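Local coordinates for hypothetical protein Atu0240 (Agrobacterium tumefaciens str. C58, PDB 2GAX), which is of unknown function but belongs to the DUF2000 family, probably related in fold to peptidyl-tRNA hydrolase 2, at residues 4-9 with 54-59. Residues are numbered along the deposited sequence; the frame is centred on the assembly and turned at random.
Sequences TKIAVI and SIQPIV. With PO4 (phosphate ion), chain C.
Gln56 reaches from the loop before strand 58-63 to the start of strand 4-11 and gives an amide hydrogen to Thr4. The bond from Gln56 NE2 to Thr4 OG1 is 2.8 Å, with an angle of 154° at the hydrogen. Thr4 OG1 lies 16° out of the amide plane, and the two side chains cross at about a right angle. In Gln56, CG is set opposite the backbone N (chi1 -173°) and the chain runs on extended, which carries the amide to Thr4. The oxygen of the same amide, OE1, accepts a hydrogen bond from Arg118 NE of strand 112-120, so both polar atoms of the group are engaged. The arm of Ile6 lies against this amide, with CD1 3.8 Å from Gln56 CD. The CG2 branch of Ile6 turns to Ile58 instead and meets its CG1 at 4.0 Å. Ile58 CG2 continues the apolar patch to Val8 CG2, and Met27 and Leu26 of helix 16-33 pack against Ile58 and Val8 respectively. Val59 is on the other face of the sheet, where the extended Lys5 chain passes it, CE 3.8 Å from CG2. Ala7 and Val59 pair in parallel. Val59 N donates to Ile6 O at 2.9 Å, and Val8 N donates to Val59 O at 2.8 Å. In the loop, Ser54 OG donates to Gln56 O in the carbonyl plane, on a lone pair, and so ties the loop to itself. Thr4 N and OG1 both donate to O3 of a phosphate ion, probably from the crystallisation liquor. Thr4 OG1 is thus donor to phosphate O3 and acceptor from Gln56 NE2. These two bonds fix the rotation of the hydroxyl, and donating to the anion would probably make OG1 a better acceptor for the amide.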
loop_
_atom_site.group_PDB
_atom_site.type_symbol
_atom_site.label_atom_id
_atom_site.label_comp_id
_atom_site.label_asym_id
_atom_site.label_seq_id
_atom_site.Cartn_x
_atom_site.Cartn_y
_atom_site.Cartn_z
ATOM N N THR A 4 -11.115 -7.752 8.052
ATOM C CA THR A 4 -10.076 -7.455 7.057
ATOM C C THR A 4 -8.683 -7.312 7.664
ATOM O O THR A 4 -8.524 -7.279 8.895
ATOM C CB THR A 4 -10.401 -6.166 6.262
ATOM O OG1 THR A 4 -10.361 -5.030 7.141
ATOM C CG2 THR A 4 -11.776 -6.271 5.608
ATOM N N LYS A 5 -7.690 -7.232 6.777
ATOM C CA LYS A 5 -6.307 -6.964 7.128
ATOM C C LYS A 5 -5.753 -5.907 6.163
ATOM O O LYS A 5 -6.074 -5.937 4.974
ATOM C CB LYS A 5 -5.488 -8.258 7.008
ATOM C CG LYS A 5 -3.998 -8.083 7.219
ATOM C CD LYS A 5 -3.218 -9.363 6.935
ATOM C CE LYS A 5 -1.731 -9.041 6.843
ATOM N NZ LYS A 5 -0.804 -10.229 6.774
ATOM N N ILE A 6 -4.921 -4.998 6.676
ATOM C CA ILE A 6 -4.218 -4.006 5.846
ATOM C C ILE A 6 -2.751 -4.407 5.700
ATOM O O ILE A 6 -2.034 -4.582 6.686
ATOM C CB ILE A 6 -4.320 -2.553 6.419
ATOM C CG1 ILE A 6 -5.778 -2.119 6.556
ATOM C CG2 ILE A 6 -3.592 -1.557 5.513
ATOM C CD1 ILE A 6 -5.953 -0.774 7.230
ATOM N N ALA A 7 -2.312 -4.557 4.456
ATOM C CA ALA A 7 -0.955 -4.932 4.168
ATOM C C ALA A 7 -0.342 -3.982 3.158
ATOM O O ALA A 7 -1.002 -3.555 2.205
ATOM C CB ALA A 7 -0.897 -6.354 3.657
ATOM N N VAL A 8 0.922 -3.650 3.396
ATOM C CA VAL A 8 1.729 -2.868 2.471
ATOM C C VAL A 8 2.894 -3.751 2.023
ATOM O O VAL A 8 3.579 -4.313 2.864
ATOM C CB VAL A 8 2.308 -1.624 3.182
ATOM C CG1 VAL A 8 3.282 -0.875 2.264
ATOM C CG2 VAL A 8 1.200 -0.707 3.684
ATOM N N ILE A 9 3.115 -3.876 0.712
ATOM C CA ILE A 9 4.238 -4.652 0.169
ATOM C C ILE A 9 5.152 -3.781 -0.702
ATOM O O ILE A 9 4.734 -3.234 -1.731
ATOM C CB ILE A 9 3.804 -5.918 -0.653
ATOM C CG1 ILE A 9 2.686 -6.702 0.026
ATOM C CG2 ILE A 9 4.997 -6.856 -0.901
ATOM C CD1 ILE A 9 1.268 -6.353 -0.456
ATOM N N SER A 54 -5.634 5.486 11.838
ATOM C CA SER A 54 -6.226 4.175 11.569
ATOM C C SER A 54 -6.411 3.428 12.871
ATOM O O SER A 54 -5.508 3.408 13.720
ATOM C CB SER A 54 -5.347 3.336 10.633
ATOM O OG SER A 54 -5.891 2.017 10.500
ATOM N N ILE A 55 -7.589 2.843 13.038
ATOM C CA ILE A 55 -7.850 2.002 14.190
ATOM C C ILE A 55 -7.370 0.576 13.934
ATOM O O ILE A 55 -7.304 -0.232 14.857
ATOM C CB ILE A 55 -9.356 1.992 14.563
ATOM C CG1 ILE A 55 -10.217 1.485 13.398
ATOM C CG2 ILE A 55 -9.766 3.371 15.028
ATOM C CD1 ILE A 55 -11.705 1.299 13.744
ATOM N N GLN A 56 -7.058 0.285 12.672
ATOM C CA GLN A 56 -6.707 -1.066 12.233
ATOM C C GLN A 56 -5.193 -1.196 12.049
ATOM O O GLN A 56 -4.574 -0.311 11.459
ATOM C CB GLN A 56 -7.445 -1.339 10.915
ATOM C CG GLN A 56 -7.361 -2.730 10.369
ATOM C CD GLN A 56 -8.352 -3.001 9.232
ATOM O OE1 GLN A 56 -9.233 -2.180 8.917
ATOM N NE2 GLN A 56 -8.205 -4.163 8.612
ATOM N N PRO A 57 -4.591 -2.315 12.522
ATOM C CA PRO A 57 -3.170 -2.561 12.330
ATOM C C PRO A 57 -2.781 -2.623 10.855
ATOM O O PRO A 57 -3.607 -2.935 9.995
ATOM C CB PRO A 57 -2.962 -3.954 12.964
ATOM C CG PRO A 57 -4.048 -4.096 13.915
ATOM C CD PRO A 57 -5.222 -3.415 13.279
ATOM N N ILE A 58 -1.516 -2.339 10.590
ATOM C CA ILE A 58 -0.981 -2.279 9.242
ATOM C C ILE A 58 0.306 -3.106 9.194
ATOM O O ILE A 58 1.295 -2.781 9.865
ATOM C CB ILE A 58 -0.716 -0.801 8.835
ATOM C CG1 ILE A 58 -2.026 -0.005 8.835
ATOM C CG2 ILE A 58 -0.003 -0.699 7.478
ATOM C CD1 ILE A 58 -1.853 1.480 9.097
ATOM N N VAL A 59 0.282 -4.192 8.427
ATOM C CA VAL A 59 1.458 -5.055 8.270
ATOM C C VAL A 59 2.309 -4.618 7.075
ATOM O O VAL A 59 1.799 -4.490 5.973
ATOM C CB VAL A 59 1.027 -6.544 8.110
ATOM C CG1 VAL A 59 2.200 -7.409 7.764
ATOM C CG2 VAL A 59 0.360 -7.038 9.378
HETATM P P PO4 C . -13.837 -5.134 9.117
HETATM O O1 PO4 C . -14.025 -3.694 9.543
HETATM O O2 PO4 C . -14.190 -6.049 10.268
HETATM O O3 PO4 C . -12.410 -5.376 8.718
HETATM O O4 PO4 C . -14.757 -5.445 7.959
#